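Local coordinates for VgrG protein (Vibrio cholerae, PDB 4DTH) that binds ATP and magnesium through its actin cross-linking domain, a toxin module that probably uses them to join G-actin monomers to one another, at residues S187-P190 / E191-L194; Y235-T238 / A239-A242. One frame throughout, in Å; residues are numbered along the deposited sequence.

Interaction 1 of 2, residues S187-P190 / E191-L194; sequences SATP and ELRL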
# COMPACT_ATOMS: atom_id res chain seq x y z
N SER A 187 13.27 -16.43 7.34
CA SER A 187 14.07 -15.49 8.15
C SER A 187 15.48 -15.24 7.54
O SER A 187 16.40 -14.86 8.26
CB SER A 187 14.23 -16.01 9.58
OG SER A 187 13.09 -16.70 10.08
N ALA A 188 15.62 -15.47 6.22
CA ALA A 188 16.89 -15.43 5.47
C ALA A 188 17.54 -14.06 5.31
O ALA A 188 18.76 -13.98 5.13
CB ALA A 188 16.72 -16.10 4.11
N THR A 189 16.73 -12.99 5.32
CA THR A 189 17.24 -11.64 5.12
C THR A 189 16.72 -10.70 6.22
O THR A 189 15.70 -11.02 6.84
CB THR A 189 16.81 -11.11 3.72
OG1 THR A 189 15.39 -10.90 3.71
CG2 THR A 189 17.26 -12.00 2.55
N PRO A 190 17.32 -9.50 6.43
CA PRO A 190 16.77 -8.57 7.43
C PRO A 190 15.34 -8.11 7.12
O PRO A 190 14.57 -7.92 8.06
CB PRO A 190 17.76 -7.40 7.42
CG PRO A 190 19.03 -7.98 6.86
CD PRO A 190 18.55 -8.94 5.82
N GLU A 191 14.97 -7.96 5.82
CA GLU A 191 13.61 -7.54 5.40
C GLU A 191 12.63 -8.64 5.80
O GLU A 191 11.54 -8.34 6.30
CB GLU A 191 13.45 -7.35 3.88
CG GLU A 191 14.57 -6.67 3.13
CD GLU A 191 15.68 -7.62 2.75
OE1 GLU A 191 15.59 -8.26 1.68
OE2 GLU A 191 16.62 -7.74 3.56
N LEU A 192 13.00 -9.91 5.54
CA LEU A 192 12.14 -11.05 5.86
C LEU A 192 11.91 -11.17 7.36
O LEU A 192 10.77 -11.38 7.77
CB LEU A 192 12.71 -12.36 5.29
CG LEU A 192 12.48 -12.59 3.79
CD1 LEU A 192 13.32 -13.74 3.28
CD2 LEU A 192 10.99 -12.82 3.47
N ARG A 193 12.96 -10.95 8.16
CA ARG A 193 12.87 -11.00 9.62
C ARG A 193 11.99 -9.87 10.16
O ARG A 193 11.21 -10.10 11.09
CB ARG A 193 14.27 -10.99 10.26
CG ARG A 193 15.04 -12.26 9.92
CD ARG A 193 16.28 -12.44 10.75
NE ARG A 193 17.33 -11.46 10.42
CZ ARG A 193 18.24 -11.62 9.47
NH1 ARG A 193 18.25 -12.71 8.72
NH2 ARG A 193 19.15 -10.68 9.26
N LEU A 194 12.08 -8.67 9.53
CA LEU A 194 11.25 -7.53 9.90
C LEU A 194 9.76 -7.88 9.64
O LEU A 194 8.91 -7.64 10.49
CB LEU A 194 11.67 -6.28 9.10
CG LEU A 194 10.88 -5.00 9.37
CD1 LEU A 194 11.08 -4.51 10.80
CD2 LEU A 194 11.27 -3.91 8.37
O HOH W 1 14.37 -10.93 1.25

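Interaction 2 of 2, residues Y235-T238 / A239-A242; sequences YLKT and AELA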
# COMPACT_ATOMS: atom_id res chain seq x y z
N TYR A 235 -5.56 -15.87 7.83
CA TYR A 235 -6.94 -16.31 8.03
C TYR A 235 -7.39 -16.10 9.48
O TYR A 235 -8.48 -15.58 9.71
CB TYR A 235 -7.13 -17.79 7.64
CG TYR A 235 -7.17 -18.11 6.16
CD1 TYR A 235 -6.37 -17.42 5.25
CD2 TYR A 235 -7.92 -19.18 5.68
CE1 TYR A 235 -6.34 -17.77 3.90
CE2 TYR A 235 -7.91 -19.53 4.33
CZ TYR A 235 -7.10 -18.85 3.45
OH TYR A 235 -7.12 -19.19 2.12
N LEU A 236 -6.52 -16.47 10.45
CA LEU A 236 -6.81 -16.32 11.88
C LEU A 236 -6.91 -14.85 12.28
O LEU A 236 -7.83 -14.49 13.02
CB LEU A 236 -5.77 -17.05 12.76
CG LEU A 236 -5.76 -18.58 12.68
CD1 LEU A 236 -4.67 -19.15 13.60
CD2 LEU A 236 -7.12 -19.19 13.02
N LYS A 237 -6.00 -14.00 11.77
CA LYS A 237 -6.04 -12.56 12.04
C LYS A 237 -7.32 -11.93 11.47
O LYS A 237 -7.93 -11.08 12.13
CB LYS A 237 -4.78 -11.85 11.52
CG LYS A 237 -4.72 -10.35 11.85
CD LYS A 237 -4.59 -10.07 13.35
CE LYS A 237 -4.36 -8.60 13.60
NZ LYS A 237 -4.15 -8.36 15.05
N THR A 238 -7.73 -12.35 10.25
CA THR A 238 -8.95 -11.84 9.62
C THR A 238 -10.16 -12.17 10.50
O THR A 238 -11.00 -11.30 10.75
CB THR A 238 -9.08 -12.32 8.17
OG1 THR A 238 -7.93 -11.88 7.44
CG2 THR A 238 -10.34 -11.77 7.48
N ALA A 239 -10.23 -13.42 11.00
CA ALA A 239 -11.31 -13.85 11.89
C ALA A 239 -11.29 -13.03 13.19
O ALA A 239 -12.34 -12.54 13.62
CB ALA A 239 -11.18 -15.34 12.18
N GLU A 240 -10.08 -12.79 13.76
CA GLU A 240 -9.93 -11.97 14.98
C GLU A 240 -10.46 -10.56 14.75
O GLU A 240 -11.24 -10.05 15.57
CB GLU A 240 -8.46 -11.94 15.43
CG GLU A 240 -8.18 -11.04 16.63
CD GLU A 240 -6.72 -10.64 16.76
OE1 GLU A 240 -5.89 -11.51 17.10
OE2 GLU A 240 -6.41 -9.46 16.49
N LEU A 241 -10.07 -9.93 13.62
CA LEU A 241 -10.49 -8.57 13.29
C LEU A 241 -11.98 -8.49 12.99
O LEU A 241 -12.61 -7.52 13.39
CB LEU A 241 -9.67 -8.00 12.13
CG LEU A 241 -8.18 -7.80 12.42
CD1 LEU A 241 -7.43 -7.50 11.15
CD2 LEU A 241 -7.95 -6.70 13.44
N ALA A 242 -12.54 -9.50 12.31
CA ALA A 242 -13.97 -9.54 11.97
C ALA A 242 -14.80 -9.58 13.27
O ALA A 242 -15.82 -8.92 13.36
CB ALA A 242 -14.28 -10.76 11.12

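Interaction 1 of 2, residues S187-P190 / E191-L194
R193 reaches back from the first turn of a helix to S187 and T189 in the loop that leads into it. The CB of R193 lies 3.7 Å from T189 O. CG touches three groups: the carbonyl oxygens of S187 and T189 and, with R193 CG 3.9 Å from S187 CB, the serine side chain. CD continues past the S187 carbonyl. The chain then bends at chi3 (-70°), which folds the guanidinium back over the loop backbone. One face of the group covers T189 C and P190 N, both offset toward its rim. R193 NH1 donates to S187 O at 2.9 Å, and this oxygen lies at the edge of the guanidinium, in its plane. R193 NH2 ends beside the proline ring, 3.6 Å from P190 CG.

The loop meets the helix in an N-cap. T189 sits just before helix 190-196, and T189 OG1 accepts from L192 N at 3.2 Å with an N-H...O angle of 159°. A chi1 of 69° sets OG1 on the helix side, where L192 N can reach it. T189 O accepts from R193 N at 3.0 Å, nearly head-on. P190 O accepts from L194 N one residue later.

The E191 chain curls back beside T189 and P190. E191 OE2 lies 3.2 Å from P190 CD. A water joins T189 OG1 to E191 OE1 and donates to the carboxylate. OE1 is also hydrogen-bonded to the OG of S23. A188 CB makes a loose apolar contact with L192 CD1. The OG of S187 is hydrogen-bonded to E196, further along the same helix.

Interaction 2 of 2, residues Y235-T238 / A239-A242
Two successive turns of the long helix 221-245 meet here through an i to i+3 salt bridge between K237 and E240. K237 NZ donates to E240 OE2 at 2.9 Å. It meets that oxygen on the syn side, 29° out of the carboxylate plane. The lysine leaves the backbone with CG anti to N (chi1 -176°) and bends at chi2, which turns its tip toward the next turn. Its CD and CE pass close to the same OE2. E240 runs out straight past CG and crosses the lysine at a slant.

L241 lies against the aliphatic part of K237. L241 CD1 lies 4.0 Å from K237 CG, and its CD2 comes near K237 CE. L241 CG also rests 3.3 Å from K237 O, which accepts L241 N.

Regular i to i+4 bonds hold the backbone, among them A242 N to T238 O at 2.8 Å. T238 OG1 bonds back to the carbonyl of I234, one turn earlier.

A sulfate, probably from the crystallisation liquor, lies near E240. K237, T238 and L241 touch W275 of helix 269-275. Y235 stacks with F322 of helix 312-323 and also packs on helix 292-307, where L306 also meets L236. A242 meets L314 of helix 312-323.

Interaction 1 comes first along the chain and closes before interaction 2 opens. Their centres are 24 Å apart, and their nearest atoms are about 14 Å apart, so they do not touch. Interaction 1 shapes the start of the short helix 190-196, which follows strand 173-180. Interaction 2 lies within the long helix 221-245, with helix 204-212 between them in sequence. Both belong to the actin cross-linking domain. The first is a surface contact, and the second is largely buried among helices. Neither reaches the nucleotide: the E191 side chain is about 11 Å from ATP, and that of L241 about 14 Å.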